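Local coordinates for nitrophorin Cim l NP (Cimex lectularius, PDB 2IMQ), which carries nitric oxide on a heme b group in bed bug saliva and releases it into the victim during feeding, causing vasodilation, at residues A[14-19]-A[42-47]; A[20-25]-A[266-271]; A[82-87]-A[133-138]. One frame throughout, in Å; residues are numbered along the deposited sequence.

Interaction 1. Residues A[14-19]-A[42-47]; sequences WNSGHE and VAVQGF. With HEM (protoporphyrin IX containing Fe), chain B.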
loop_
_atom_site.group_PDB
_atom_site.type_symbol
_atom_site.label_atom_id
_atom_site.label_comp_id
_atom_site.label_asym_id
_atom_site.label_seq_id
_atom_site.Cartn_x
_atom_site.Cartn_y
_atom_site.Cartn_z
ATOM N N TRP A 14 2.634 -0.270 -5.144
ATOM C CA TRP A 14 3.750 -0.089 -6.053
ATOM C C TRP A 14 3.867 1.361 -6.402
ATOM O O TRP A 14 2.939 1.978 -6.924
ATOM C CB TRP A 14 3.475 -0.892 -7.295
ATOM C CG TRP A 14 4.606 -1.084 -8.218
ATOM C CD1 TRP A 14 5.912 -0.704 -8.073
ATOM C CD2 TRP A 14 4.541 -1.868 -9.390
ATOM N NE1 TRP A 14 6.636 -1.142 -9.162
ATOM C CE2 TRP A 14 5.807 -1.861 -9.982
ATOM C CE3 TRP A 14 3.509 -2.564 -10.023
ATOM C CZ2 TRP A 14 6.063 -2.543 -11.157
ATOM C CZ3 TRP A 14 3.773 -3.208 -11.180
ATOM C CH2 TRP A 14 5.025 -3.214 -11.723
ATOM N N ASN A 15 5.028 1.919 -6.150
ATOM C CA ASN A 15 5.381 3.225 -6.695
ATOM C C ASN A 15 5.847 2.951 -8.113
ATOM O O ASN A 15 7.026 2.630 -8.401
ATOM C CB ASN A 15 6.445 3.903 -5.832
ATOM C CG ASN A 15 6.667 5.321 -6.250
ATOM O OD1 ASN A 15 6.387 5.628 -7.385
ATOM N ND2 ASN A 15 7.137 6.201 -5.352
ATOM N N SER A 16 4.870 3.004 -8.990
ATOM C CA SER A 16 5.034 2.573 -10.373
ATOM C C SER A 16 5.378 3.724 -11.319
ATOM O O SER A 16 5.812 3.495 -12.467
ATOM C CB SER A 16 3.736 1.870 -10.798
ATOM O OG SER A 16 2.653 2.706 -10.537
ATOM N N GLY A 17 5.247 4.980 -10.896
ATOM C CA GLY A 17 5.713 6.085 -11.730
ATOM C C GLY A 17 4.856 6.247 -12.964
ATOM O O GLY A 17 3.625 6.341 -12.856
ATOM N N HIS A 18 5.508 6.255 -14.140
ATOM C CA HIS A 18 4.802 6.339 -15.407
ATOM C C HIS A 18 4.543 4.961 -16.006
ATOM O O HIS A 18 4.030 4.866 -17.127
ATOM C CB HIS A 18 5.590 7.226 -16.405
ATOM C CG HIS A 18 5.664 8.672 -16.002
ATOM N ND1 HIS A 18 4.936 9.662 -16.630
ATOM C CD2 HIS A 18 6.372 9.289 -15.027
ATOM C CE1 HIS A 18 5.204 10.828 -16.065
ATOM N NE2 HIS A 18 6.068 10.628 -15.084
ATOM N N GLU A 19 4.840 3.881 -15.293
ATOM C CA GLU A 19 4.686 2.545 -15.873
ATOM C C GLU A 19 3.233 2.093 -15.939
ATOM O O GLU A 19 2.485 2.251 -14.991
ATOM C CB GLU A 19 5.529 1.479 -15.191
ATOM C CG GLU A 19 6.481 0.777 -16.166
ATOM C CD GLU A 19 6.232 -0.706 -16.218
ATOM O OE1 GLU A 19 6.446 -1.319 -17.284
ATOM O OE2 GLU A 19 5.790 -1.256 -15.184
ATOM N N VAL A 42 -5.299 -2.703 -3.934
ATOM C CA VAL A 42 -4.200 -2.330 -4.822
ATOM C C VAL A 42 -3.961 -0.835 -4.793
ATOM O O VAL A 42 -4.869 -0.073 -5.100
ATOM C CB VAL A 42 -4.535 -2.737 -6.290
ATOM C CG1 VAL A 42 -3.368 -2.406 -7.220
ATOM C CG2 VAL A 42 -4.906 -4.259 -6.335
ATOM N N ALA A 43 -2.765 -0.407 -4.442
ATOM C CA ALA A 43 -2.453 1.010 -4.367
ATOM C C ALA A 43 -1.255 1.257 -5.286
ATOM O O ALA A 43 -0.248 0.529 -5.277
ATOM C CB ALA A 43 -2.104 1.457 -2.951
ATOM N N VAL A 44 -1.344 2.316 -6.039
ATOM C CA VAL A 44 -0.234 2.758 -6.871
ATOM C C VAL A 44 0.038 4.234 -6.665
ATOM O O VAL A 44 -0.846 5.007 -6.287
ATOM C CB VAL A 44 -0.441 2.510 -8.359
ATOM C CG1 VAL A 44 -0.376 1.110 -8.638
ATOM C CG2 VAL A 44 -1.725 3.086 -8.854
ATOM N N GLN A 45 1.306 4.600 -6.866
ATOM C CA GLN A 45 1.733 5.951 -6.877
ATOM C C GLN A 45 2.454 6.159 -8.159
ATOM O O GLN A 45 3.253 5.336 -8.602
ATOM C CB GLN A 45 2.681 6.221 -5.705
ATOM C CG GLN A 45 3.338 7.589 -5.805
ATOM C CD GLN A 45 4.115 7.994 -4.620
ATOM O OE1 GLN A 45 3.846 7.576 -3.483
ATOM N NE2 GLN A 45 5.049 8.892 -4.877
ATOM N N GLY A 46 2.225 7.333 -8.744
ATOM C CA GLY A 46 2.852 7.635 -9.997
ATOM C C GLY A 46 2.448 8.991 -10.540
ATOM O O GLY A 46 2.242 9.964 -9.796
ATOM N N PHE A 47 2.335 9.028 -11.851
ATOM C CA PHE A 47 2.102 10.313 -12.538
ATOM C C PHE A 47 1.121 10.179 -13.667
ATOM O O PHE A 47 1.217 9.252 -14.467
ATOM C CB PHE A 47 3.397 10.838 -13.105
ATOM C CG PHE A 47 4.381 11.240 -12.054
ATOM C CD1 PHE A 47 5.437 10.399 -11.724
ATOM C CD2 PHE A 47 4.206 12.429 -11.340
ATOM C CE1 PHE A 47 6.336 10.750 -10.710
ATOM C CE2 PHE A 47 5.103 12.801 -10.335
ATOM C CZ PHE A 47 6.169 11.956 -10.014
HETATM C CHA HEM B . -7.805 1.779 -13.075
HETATM C CHB HEM B . -3.937 -0.587 -11.361
HETATM C CHC HEM B . -1.056 2.258 -13.966
HETATM C CHD HEM B . -4.790 4.828 -15.444
HETATM C C1A HEM B . -7.042 0.866 -12.406
HETATM C C2A HEM B . -7.520 -0.207 -11.566
HETATM C C3A HEM B . -6.419 -0.830 -11.073
HETATM C C4A HEM B . -5.249 -0.196 -11.609
HETATM C CMA HEM B . -6.420 -2.044 -10.161
HETATM C CAA HEM B . -8.987 -0.595 -11.272
HETATM C CBA HEM B . -9.273 -1.723 -12.300
HETATM C CGA HEM B . -10.720 -2.190 -12.225
HETATM O O1A HEM B . -11.586 -1.507 -12.769
HETATM O O2A HEM B . -10.999 -3.284 -11.675
HETATM C C1B HEM B . -2.839 -0.027 -11.935
HETATM C C2B HEM B . -1.481 -0.469 -11.729
HETATM C C3B HEM B . -0.672 0.302 -12.446
HETATM C C4B HEM B . -1.498 1.255 -13.144
HETATM C CMB HEM B . -1.258 -1.624 -10.818
HETATM C CAB HEM B . 0.843 0.267 -12.561
HETATM C CBB HEM B . 1.537 -0.838 -12.253
HETATM C C1C HEM B . -1.771 3.198 -14.650
HETATM C C2C HEM B . -1.252 4.267 -15.465
HETATM C C3C HEM B . -2.311 4.931 -15.920
HETATM C C4C HEM B . -3.490 4.404 -15.308
HETATM C CMC HEM B . 0.202 4.465 -15.906
HETATM C CAC HEM B . -2.291 6.129 -16.860
HETATM C CBC HEM B . -1.659 7.259 -16.551
HETATM C C1D HEM B . -5.921 4.266 -14.896
HETATM C C2D HEM B . -7.242 4.830 -15.033
HETATM C C3D HEM B . -8.167 3.883 -14.339
HETATM C C4D HEM B . -7.340 2.834 -13.805
HETATM C CMD HEM B . -7.629 6.105 -15.782
HETATM C CAD HEM B . -9.686 4.102 -14.231
HETATM C CBD HEM B . -10.238 3.901 -15.633
HETATM C CGD HEM B . -11.727 3.751 -15.593
HETATM O O1D HEM B . -12.318 3.585 -16.709
HETATM O O2D HEM B . -12.288 3.804 -14.459
HETATM N NA HEM B . -5.652 0.850 -12.438
HETATM N NB HEM B . -2.816 1.044 -12.785
HETATM N NC HEM B . -3.123 3.333 -14.553
HETATM N ND HEM B . -6.025 3.102 -14.144
HETATM FE FE HEM B . -4.415 2.005 -13.602
#

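Interaction 2. Residues A[20-25]-A[266-271]; sequences RAPTNL and YKQTEH. With HEM (protoporphyrin IX containing Fe), chain B.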
loop_
_atom_site.group_PDB
_atom_site.type_symbol
_atom_site.label_atom_id
_atom_site.label_comp_id
_atom_site.label_asym_id
_atom_site.label_seq_id
_atom_site.Cartn_x
_atom_site.Cartn_y
_atom_site.Cartn_z
ATOM N N ARG A 20 2.856 1.518 -17.078
ATOM C CA ARG A 20 1.572 0.859 -17.216
ATOM C C ARG A 20 1.423 -0.364 -16.336
ATOM O O ARG A 20 2.395 -1.007 -15.968
ATOM C CB ARG A 20 1.357 0.420 -18.661
ATOM C CG ARG A 20 2.257 -0.678 -19.149
ATOM C CD ARG A 20 1.982 -1.050 -20.573
ATOM N NE ARG A 20 2.923 -2.030 -21.101
ATOM C CZ ARG A 20 2.941 -2.447 -22.375
ATOM N NH1 ARG A 20 2.059 -1.976 -23.257
ATOM N NH2 ARG A 20 3.839 -3.342 -22.776
ATOM N N ALA A 21 0.195 -0.697 -15.976
ATOM C CA ALA A 21 -0.039 -1.929 -15.260
ATOM C C ALA A 21 0.497 -3.101 -16.046
ATOM O O ALA A 21 0.346 -3.172 -17.297
ATOM C CB ALA A 21 -1.503 -2.132 -14.978
ATOM N N PRO A 22 1.096 -4.063 -15.346
ATOM C CA PRO A 22 1.510 -5.291 -15.992
ATOM C C PRO A 22 0.289 -6.098 -16.386
ATOM O O PRO A 22 -0.823 -5.824 -15.937
ATOM C CB PRO A 22 2.359 -5.994 -14.924
ATOM C CG PRO A 22 1.914 -5.459 -13.677
ATOM C CD PRO A 22 1.400 -4.075 -13.901
ATOM N N THR A 23 0.491 -7.062 -17.263
ATOM C CA THR A 23 -0.599 -7.888 -17.742
ATOM C C THR A 23 -0.647 -9.200 -16.953
ATOM O O THR A 23 -1.701 -9.821 -16.907
ATOM C CB THR A 23 -0.434 -8.092 -19.275
ATOM O OG1 THR A 23 -1.655 -8.563 -19.860
ATOM C CG2 THR A 23 0.620 -9.093 -19.615
ATOM N N ASN A 24 0.467 -9.590 -16.309
ATOM C CA ASN A 24 0.521 -10.764 -15.446
ATOM C C ASN A 24 0.226 -10.364 -13.977
ATOM O O ASN A 24 1.070 -9.836 -13.288
ATOM C CB ASN A 24 1.810 -11.604 -15.684
ATOM C CG ASN A 24 2.974 -11.292 -14.764
ATOM O OD1 ASN A 24 3.752 -10.392 -15.028
ATOM N ND2 ASN A 24 3.079 -12.054 -13.652
ATOM N N LEU A 25 -1.011 -10.582 -13.553
ATOM C CA LEU A 25 -1.544 -9.933 -12.346
ATOM C C LEU A 25 -1.751 -10.891 -11.211
ATOM O O LEU A 25 -1.850 -10.486 -10.062
ATOM C CB LEU A 25 -2.843 -9.230 -12.686
ATOM C CG LEU A 25 -2.816 -8.070 -13.682
ATOM C CD1 LEU A 25 -4.227 -7.614 -13.941
ATOM C CD2 LEU A 25 -1.947 -6.909 -13.202
ATOM N N TYR A 266 8.739 -8.386 -10.733
ATOM C CA TYR A 266 8.293 -7.173 -11.378
ATOM C C TYR A 266 9.404 -6.142 -11.368
ATOM O O TYR A 266 9.457 -5.290 -10.453
ATOM C CB TYR A 266 7.012 -6.649 -10.676
ATOM C CG TYR A 266 5.838 -7.583 -10.832
ATOM C CD1 TYR A 266 5.592 -8.585 -9.932
ATOM C CD2 TYR A 266 4.989 -7.484 -11.931
ATOM C CE1 TYR A 266 4.526 -9.467 -10.084
ATOM C CE2 TYR A 266 3.906 -8.353 -12.087
ATOM C CZ TYR A 266 3.683 -9.351 -11.182
ATOM O OH TYR A 266 2.624 -10.232 -11.282
ATOM N N LYS A 267 10.309 -6.224 -12.369
ATOM C CA LYS A 267 11.501 -5.379 -12.427
ATOM C C LYS A 267 11.386 -4.175 -13.312
ATOM O O LYS A 267 12.374 -3.458 -13.537
ATOM C CB LYS A 267 12.719 -6.168 -12.929
ATOM C CG LYS A 267 13.011 -7.392 -12.151
ATOM C CD LYS A 267 14.296 -8.075 -12.602
ATOM C CE LYS A 267 14.295 -9.515 -12.141
ATOM N NZ LYS A 267 14.319 -9.646 -10.651
ATOM N N GLN A 268 10.195 -3.920 -13.809
ATOM C CA GLN A 268 9.996 -2.938 -14.855
ATOM C C GLN A 268 10.379 -1.559 -14.399
ATOM O O GLN A 268 10.594 -0.651 -15.215
ATOM C CB GLN A 268 8.519 -2.881 -15.289
ATOM C CG GLN A 268 7.971 -4.186 -15.835
ATOM C CD GLN A 268 7.092 -4.915 -14.858
ATOM O OE1 GLN A 268 5.938 -5.182 -15.135
ATOM N NE2 GLN A 268 7.625 -5.228 -13.726
ATOM N N THR A 269 10.446 -1.333 -13.079
ATOM C CA THR A 269 10.761 0.009 -12.651
ATOM C C THR A 269 11.776 0.041 -11.497
ATOM O O THR A 269 12.305 -0.960 -11.112
ATOM C CB THR A 269 9.477 0.769 -12.334
ATOM O OG1 THR A 269 9.702 2.169 -12.441
ATOM C CG2 THR A 269 8.993 0.580 -10.908
ATOM N N GLU A 270 12.038 1.232 -11.033
ATOM C CA GLU A 270 13.018 1.474 -10.006
ATOM C C GLU A 270 12.606 0.981 -8.594
ATOM O O GLU A 270 13.460 0.835 -7.728
ATOM C CB GLU A 270 13.221 2.969 -9.870
ATOM C CG GLU A 270 13.669 3.801 -11.035
ATOM C CD GLU A 270 13.772 5.242 -10.526
ATOM O OE1 GLU A 270 12.891 5.696 -9.730
ATOM O OE2 GLU A 270 14.755 5.890 -10.870
ATOM N N HIS A 271 11.304 0.834 -8.367
ATOM C CA HIS A 271 10.769 0.262 -7.134
ATOM C C HIS A 271 10.177 -1.091 -7.439
ATOM O O HIS A 271 9.585 -1.317 -8.514
ATOM C CB HIS A 271 9.601 1.080 -6.621
ATOM C CG HIS A 271 9.891 2.490 -6.306
ATOM N ND1 HIS A 271 9.983 2.959 -5.003
ATOM C CD2 HIS A 271 9.957 3.569 -7.113
ATOM C CE1 HIS A 271 10.145 4.267 -5.041
ATOM N NE2 HIS A 271 10.127 4.664 -6.304
HETATM C CHA HEM B . -7.805 1.779 -13.075
HETATM C CHB HEM B . -3.937 -0.587 -11.361
HETATM C CHC HEM B . -1.056 2.258 -13.966
HETATM C CHD HEM B . -4.790 4.828 -15.444
HETATM C C1A HEM B . -7.042 0.866 -12.406
HETATM C C2A HEM B . -7.520 -0.207 -11.566
HETATM C C3A HEM B . -6.419 -0.830 -11.073
HETATM C C4A HEM B . -5.249 -0.196 -11.609
HETATM C CMA HEM B . -6.420 -2.044 -10.161
HETATM C CAA HEM B . -8.987 -0.595 -11.272
HETATM C CBA HEM B . -9.273 -1.723 -12.300
HETATM C CGA HEM B . -10.720 -2.190 -12.225
HETATM O O1A HEM B . -11.586 -1.507 -12.769
HETATM O O2A HEM B . -10.999 -3.284 -11.675
HETATM C C1B HEM B . -2.839 -0.027 -11.935
HETATM C C2B HEM B . -1.481 -0.469 -11.729
HETATM C C3B HEM B . -0.672 0.302 -12.446
HETATM C C4B HEM B . -1.498 1.255 -13.144
HETATM C CMB HEM B . -1.258 -1.624 -10.818
HETATM C CAB HEM B . 0.843 0.267 -12.561
HETATM C CBB HEM B . 1.537 -0.838 -12.253
HETATM C C1C HEM B . -1.771 3.198 -14.650
HETATM C C2C HEM B . -1.252 4.267 -15.465
HETATM C C3C HEM B . -2.311 4.931 -15.920
HETATM C C4C HEM B . -3.490 4.404 -15.308
HETATM C CMC HEM B . 0.202 4.465 -15.906
HETATM C CAC HEM B . -2.291 6.129 -16.860
HETATM C CBC HEM B . -1.659 7.259 -16.551
HETATM C C1D HEM B . -5.921 4.266 -14.896
HETATM C C2D HEM B . -7.242 4.830 -15.033
HETATM C C3D HEM B . -8.167 3.883 -14.339
HETATM C C4D HEM B . -7.340 2.834 -13.805
HETATM C CMD HEM B . -7.629 6.105 -15.782
HETATM C CAD HEM B . -9.686 4.102 -14.231
HETATM C CBD HEM B . -10.238 3.901 -15.633
HETATM C CGD HEM B . -11.727 3.751 -15.593
HETATM O O1D HEM B . -12.318 3.585 -16.709
HETATM O O2D HEM B . -12.288 3.804 -14.459
HETATM N NA HEM B . -5.652 0.850 -12.438
HETATM N NB HEM B . -2.816 1.044 -12.785
HETATM N NC HEM B . -3.123 3.333 -14.553
HETATM N ND HEM B . -6.025 3.102 -14.144
HETATM FE FE HEM B . -4.415 2.005 -13.602
#

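Interaction 3. Residues A[82-87]-A[133-138]; sequences ETMGLT and TSRMSD. With HEM (protoporphyrin IX containing Fe), chain B.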
loop_
_atom_site.group_PDB
_atom_site.type_symbol
_atom_site.label_atom_id
_atom_site.label_comp_id
_atom_site.label_asym_id
_atom_site.label_seq_id
_atom_site.Cartn_x
_atom_site.Cartn_y
_atom_site.Cartn_z
ATOM N N GLU A 82 -4.167 12.502 -9.758
ATOM C CA GLU A 82 -3.062 12.563 -10.678
ATOM C C GLU A 82 -1.880 11.652 -10.285
ATOM O O GLU A 82 -1.188 11.173 -11.178
ATOM C CB GLU A 82 -2.600 14.003 -10.883
ATOM C CG GLU A 82 -3.272 14.670 -12.077
ATOM C CD GLU A 82 -2.803 14.056 -13.377
ATOM O OE1 GLU A 82 -1.622 14.266 -13.749
ATOM O OE2 GLU A 82 -3.591 13.335 -14.008
ATOM N N THR A 83 -1.694 11.414 -8.982
ATOM C CA THR A 83 -0.515 10.726 -8.507
ATOM C C THR A 83 -0.796 9.467 -7.748
ATOM O O THR A 83 0.155 8.773 -7.396
ATOM C CB THR A 83 0.339 11.624 -7.601
ATOM O OG1 THR A 83 -0.423 11.965 -6.434
ATOM C CG2 THR A 83 0.732 12.907 -8.327
ATOM N N MET A 84 -2.053 9.170 -7.456
ATOM C CA MET A 84 -2.401 8.000 -6.627
ATOM C C MET A 84 -3.562 7.216 -7.255
ATOM O O MET A 84 -4.432 7.773 -7.893
ATOM C CB MET A 84 -2.840 8.367 -5.226
ATOM C CG MET A 84 -1.781 9.046 -4.339
ATOM S SD MET A 84 -2.422 9.544 -2.803
ATOM C CE MET A 84 -3.161 11.049 -3.336
ATOM N N GLY A 85 -3.591 5.925 -6.993
ATOM C CA GLY A 85 -4.704 5.067 -7.354
ATOM C C GLY A 85 -4.920 4.078 -6.204
ATOM O O GLY A 85 -3.955 3.510 -5.658
ATOM N N LEU A 86 -6.182 3.855 -5.823
ATOM C CA LEU A 86 -6.506 2.854 -4.829
ATOM C C LEU A 86 -7.747 2.111 -5.293
ATOM O O LEU A 86 -8.770 2.729 -5.592
ATOM C CB LEU A 86 -6.832 3.479 -3.472
ATOM C CG LEU A 86 -7.206 2.561 -2.307
ATOM C CD1 LEU A 86 -6.075 1.576 -1.944
ATOM C CD2 LEU A 86 -7.638 3.395 -1.124
ATOM N N THR A 87 -7.649 0.786 -5.300
ATOM C CA THR A 87 -8.768 -0.077 -5.673
ATOM C C THR A 87 -8.947 -1.093 -4.565
ATOM O O THR A 87 -7.971 -1.697 -4.118
ATOM C CB THR A 87 -8.494 -0.753 -7.010
ATOM O OG1 THR A 87 -8.159 0.234 -7.990
ATOM C CG2 THR A 87 -9.743 -1.485 -7.492
ATOM N N THR A 133 -4.270 4.877 1.153
ATOM C CA THR A 133 -2.963 5.148 0.517
ATOM C C THR A 133 -2.640 6.647 0.594
ATOM O O THR A 133 -3.544 7.474 0.771
ATOM C CB THR A 133 -2.904 4.605 -0.931
ATOM O OG1 THR A 133 -1.533 4.552 -1.385
ATOM C CG2 THR A 133 -3.651 5.419 -1.903
ATOM N N SER A 134 -1.370 7.007 0.464
ATOM C CA SER A 134 -0.971 8.381 0.587
ATOM C C SER A 134 0.272 8.626 -0.221
ATOM O O SER A 134 0.995 7.695 -0.607
ATOM C CB SER A 134 -0.775 8.728 2.039
ATOM O OG SER A 134 0.260 7.914 2.614
ATOM N N ARG A 135 0.540 9.898 -0.434
ATOM C CA ARG A 135 1.661 10.314 -1.300
ATOM C C ARG A 135 2.102 11.689 -0.853
ATOM O O ARG A 135 1.272 12.596 -0.705
ATOM C CB ARG A 135 1.207 10.369 -2.762
ATOM C CG ARG A 135 2.218 10.729 -3.792
ATOM C CD ARG A 135 2.606 12.149 -3.877
ATOM N NE ARG A 135 3.205 12.383 -5.178
ATOM C CZ ARG A 135 3.728 13.530 -5.536
ATOM N NH1 ARG A 135 3.648 14.546 -4.708
ATOM N NH2 ARG A 135 4.288 13.666 -6.732
ATOM N N MET A 136 3.380 11.844 -0.590
ATOM C CA MET A 136 3.935 13.141 -0.208
ATOM C C MET A 136 5.252 13.323 -0.954
ATOM O O MET A 136 5.994 12.364 -1.195
ATOM C CB MET A 136 4.190 13.200 1.264
ATOM C CG MET A 136 4.519 14.559 1.806
ATOM S SD MET A 136 3.201 15.720 1.554
ATOM C CE MET A 136 1.947 15.072 2.664
ATOM N N SER A 137 5.569 14.585 -1.261
ATOM C CA SER A 137 6.850 14.972 -1.878
ATOM C C SER A 137 7.866 15.359 -0.817
ATOM O O SER A 137 7.478 15.846 0.226
ATOM C CB SER A 137 6.623 16.175 -2.833
ATOM O OG SER A 137 6.268 17.334 -2.144
ATOM N N ASP A 138 9.135 15.218 -1.083
ATOM C CA ASP A 138 10.152 15.664 -0.179
ATOM C C ASP A 138 10.059 17.130 0.114
ATOM O O ASP A 138 10.409 17.552 1.186
ATOM C CB ASP A 138 11.518 15.397 -0.813
ATOM C CG ASP A 138 12.026 14.033 -0.538
ATOM O OD1 ASP A 138 11.354 13.255 0.131
ATOM O OD2 ASP A 138 13.166 13.677 -0.854
HETATM C CHA HEM B . -7.805 1.779 -13.075
HETATM C CHB HEM B . -3.937 -0.587 -11.361
HETATM C CHC HEM B . -1.056 2.258 -13.966
HETATM C CHD HEM B . -4.790 4.828 -15.444
HETATM C C1A HEM B . -7.042 0.866 -12.406
HETATM C C2A HEM B . -7.520 -0.207 -11.566
HETATM C C3A HEM B . -6.419 -0.830 -11.073
HETATM C C4A HEM B . -5.249 -0.196 -11.609
HETATM C CMA HEM B . -6.420 -2.044 -10.161
HETATM C CAA HEM B . -8.987 -0.595 -11.272
HETATM C CBA HEM B . -9.273 -1.723 -12.300
HETATM C CGA HEM B . -10.720 -2.190 -12.225
HETATM O O1A HEM B . -11.586 -1.507 -12.769
HETATM O O2A HEM B . -10.999 -3.284 -11.675
HETATM C C1B HEM B . -2.839 -0.027 -11.935
HETATM C C2B HEM B . -1.481 -0.469 -11.729
HETATM C C3B HEM B . -0.672 0.302 -12.446
HETATM C C4B HEM B . -1.498 1.255 -13.144
HETATM C CMB HEM B . -1.258 -1.624 -10.818
HETATM C CAB HEM B . 0.843 0.267 -12.561
HETATM C CBB HEM B . 1.537 -0.838 -12.253
HETATM C C1C HEM B . -1.771 3.198 -14.650
HETATM C C2C HEM B . -1.252 4.267 -15.465
HETATM C C3C HEM B . -2.311 4.931 -15.920
HETATM C C4C HEM B . -3.490 4.404 -15.308
HETATM C CMC HEM B . 0.202 4.465 -15.906
HETATM C CAC HEM B . -2.291 6.129 -16.860
HETATM C CBC HEM B . -1.659 7.259 -16.551
HETATM C C1D HEM B . -5.921 4.266 -14.896
HETATM C C2D HEM B . -7.242 4.830 -15.033
HETATM C C3D HEM B . -8.167 3.883 -14.339
HETATM C C4D HEM B . -7.340 2.834 -13.805
HETATM C CMD HEM B . -7.629 6.105 -15.782
HETATM C CAD HEM B . -9.686 4.102 -14.231
HETATM C CBD HEM B . -10.238 3.901 -15.633
HETATM C CGD HEM B . -11.727 3.751 -15.593
HETATM O O1D HEM B . -12.318 3.585 -16.709
HETATM O O2D HEM B . -12.288 3.804 -14.459
HETATM N NA HEM B . -5.652 0.850 -12.438
HETATM N NB HEM B . -2.816 1.044 -12.785
HETATM N NC HEM B . -3.123 3.333 -14.553
HETATM N ND HEM B . -6.025 3.102 -14.144
HETATM FE FE HEM B . -4.415 2.005 -13.602
#

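Interaction 1. Residues A[14-19]-A[42-47]
Gln45 O takes two backbone donors at once: Ser16 N at 2.9 Å, nearly along the C=O axis, and Gly17 N at 3.1 Å, in the carbonyl plane on a lone pair. This double grip follows from a beta bulge, for the parallel register, Trp14 with Val44 and Asn15 with Gln45, slips by one residue to pair Gly17 with Gly46. There Gly17 CA and Gly46 CA come within 3.7 Å, and Gly46, without a side chain, lets Gly17 O lie close to its CA. Gly17 also has positive phi (69°), as the type II' turn from Ser16 to Glu19 requires, and its O accepts Phe47 N from above the carbonyl plane. Strands 14-17 and 42-46 belong to a beta-alpha-beta unit, side by side in one sheet of the DNase I-like sandwich.

Branched Val44 and the broad indole of Trp14 start from the same sheet face and pack on apolar heme substituents: Val44 CG1, anti to the carbonyl carbon (chi1 -70°), lies 3.6 Å from HEM CMB, and Trp14 CZ3 is 3.4 Å from HEM CBB. Small Ser16 fits beside them, CB over the rim of one indole face. On the other face the Asn15 and Gln45 amides pack with planes 36° apart, unbonded to each other; Asn15 ND2 instead binds Asp171. Past the strand ends, Phe47 CB sits over one face of the His18 ring, 3.6 Å from its centroid, a CH-pi contact.

Interaction 2. Residues A[20-25]-A[266-271]
Tyr266 OH donates to Asn24 O over 2.6 Å, the shortest polar bond between these two loops. One loop leads from strand 6-17 to helix 26-29, the other from strand 255-262 to strand 274-281, so the bond ties together two connections at one end of a sheet of the DNase I-like sandwich, the first of which borders the heme. The carbonyl oxygen lies at the edge of the phenol, in the ring plane, while the hydroxyl is tilted 35° from the carbonyl plane. Tyrosine suits this place because its long, rigid ring spans the gap between the loops and still ends in a donor. Its CG stands anti to the carbonyl carbon (chi1 -65°), which sends the ring across to the other loop. Tyr266 OH also has a weak hydrogen bond with Leu28 N of helix 26-29.

The Asn24 amide comes to meet the tyrosine from the opposite direction, its plane only 2° from that of the ring. ND2 is 3.0 Å from Tyr266 OH, but the angle is too poor for a hydrogen bond; this nitrogen makes a weak one to Glu27 OE2 instead.

Pro22 provides the apolar half of the contact. Its ring crosses the tyrosine side chain at about a right angle, CG lying 3.9 Å from Tyr266 CE2, and the compact, stiff pyrrolidine also touches Trp14. Gln268, its chain bent at the second torsion, brings OE1 to 3.7 Å from Pro22 CB. Residues 20-25 also face the cofactor: Ala21, small enough to lie close to the porphyrin, touches Cys60, the residue that binds the heme iron, and its CB is 3.6 Å from both HEM C2B and HEM C3B, while Pro22 CD is 3.6 Å from the vinyl carbon HEM CBB.

Interaction 3. Residues A[82-87]-A[133-138]
Met84 and Arg135 lie at a slant to each other, with Met84 CG 3.6 Å from Arg135 CB and the sulfur, SD, 3.7 Å from the same carbon. The first torsion of the methionine, CG anti to the carbonyl carbon (chi1 -64°), sets CG and SD there, and the flexible, unbranched thioether fits against the aliphatic root of the arginine and the backbone of Ser134, whose C is 3.8 Å from SD. Beyond that root the arginine chain bends at chi2 (-75°) and meets Thr83 at about a right angle. Thr83 CG2 lies over one face of the guanidinium, 4.0 Å from Arg135 NH2, and Thr83 CB is 3.8 Å from Arg135 NE. A branched threonine can do two jobs here, its methyl covering the flat cation while OG1 bonds to Lys114 O. The buried guanidinium is anchored through NH1 to Ser115 OG. At the other end Thr133 sets its methyl against Leu86, CG2 standing 4.0 Å from Leu86 CB, and bonds through OG1 to Ile169 O.

No hydrogen bond joins the two segments, because this is face-to-face packing of the two sheets of the sandwich: strands 84-87 and 133-135 run antiparallel at 177°, their axes 7.7 Å apart. Strand 84-91 pairs with 39-46 and 73-80 in one sheet, and strand 127-135 with 116-124 and 165-169 in the other; Ile118 of strand 116-124 touches both Met84 and Leu86.

Interaction 1 stands between the other two. It meets interaction 2 where Trp14 NE1 lies 3.0 Å from His271 O, a probable hydrogen bond, and it meets interaction 3 through the neighbouring strands 39-46 and 84-91, with Gly46 N 2.9 Å from Thr83 O. Across the sandwich Gln45 CD packs 3.4 Å from Arg135 CG. The centres of interactions 2 and 3 are about 17 Å apart and the two do not touch, yet a segment of each reaches the heme, Thr87 OG1 lying 3.5 Å from the propionate carbon HEM CAA. The side chains of Val44 and Pro22 lie about 8 and 7 Å from that of Cys60, the proximal ligand of the iron.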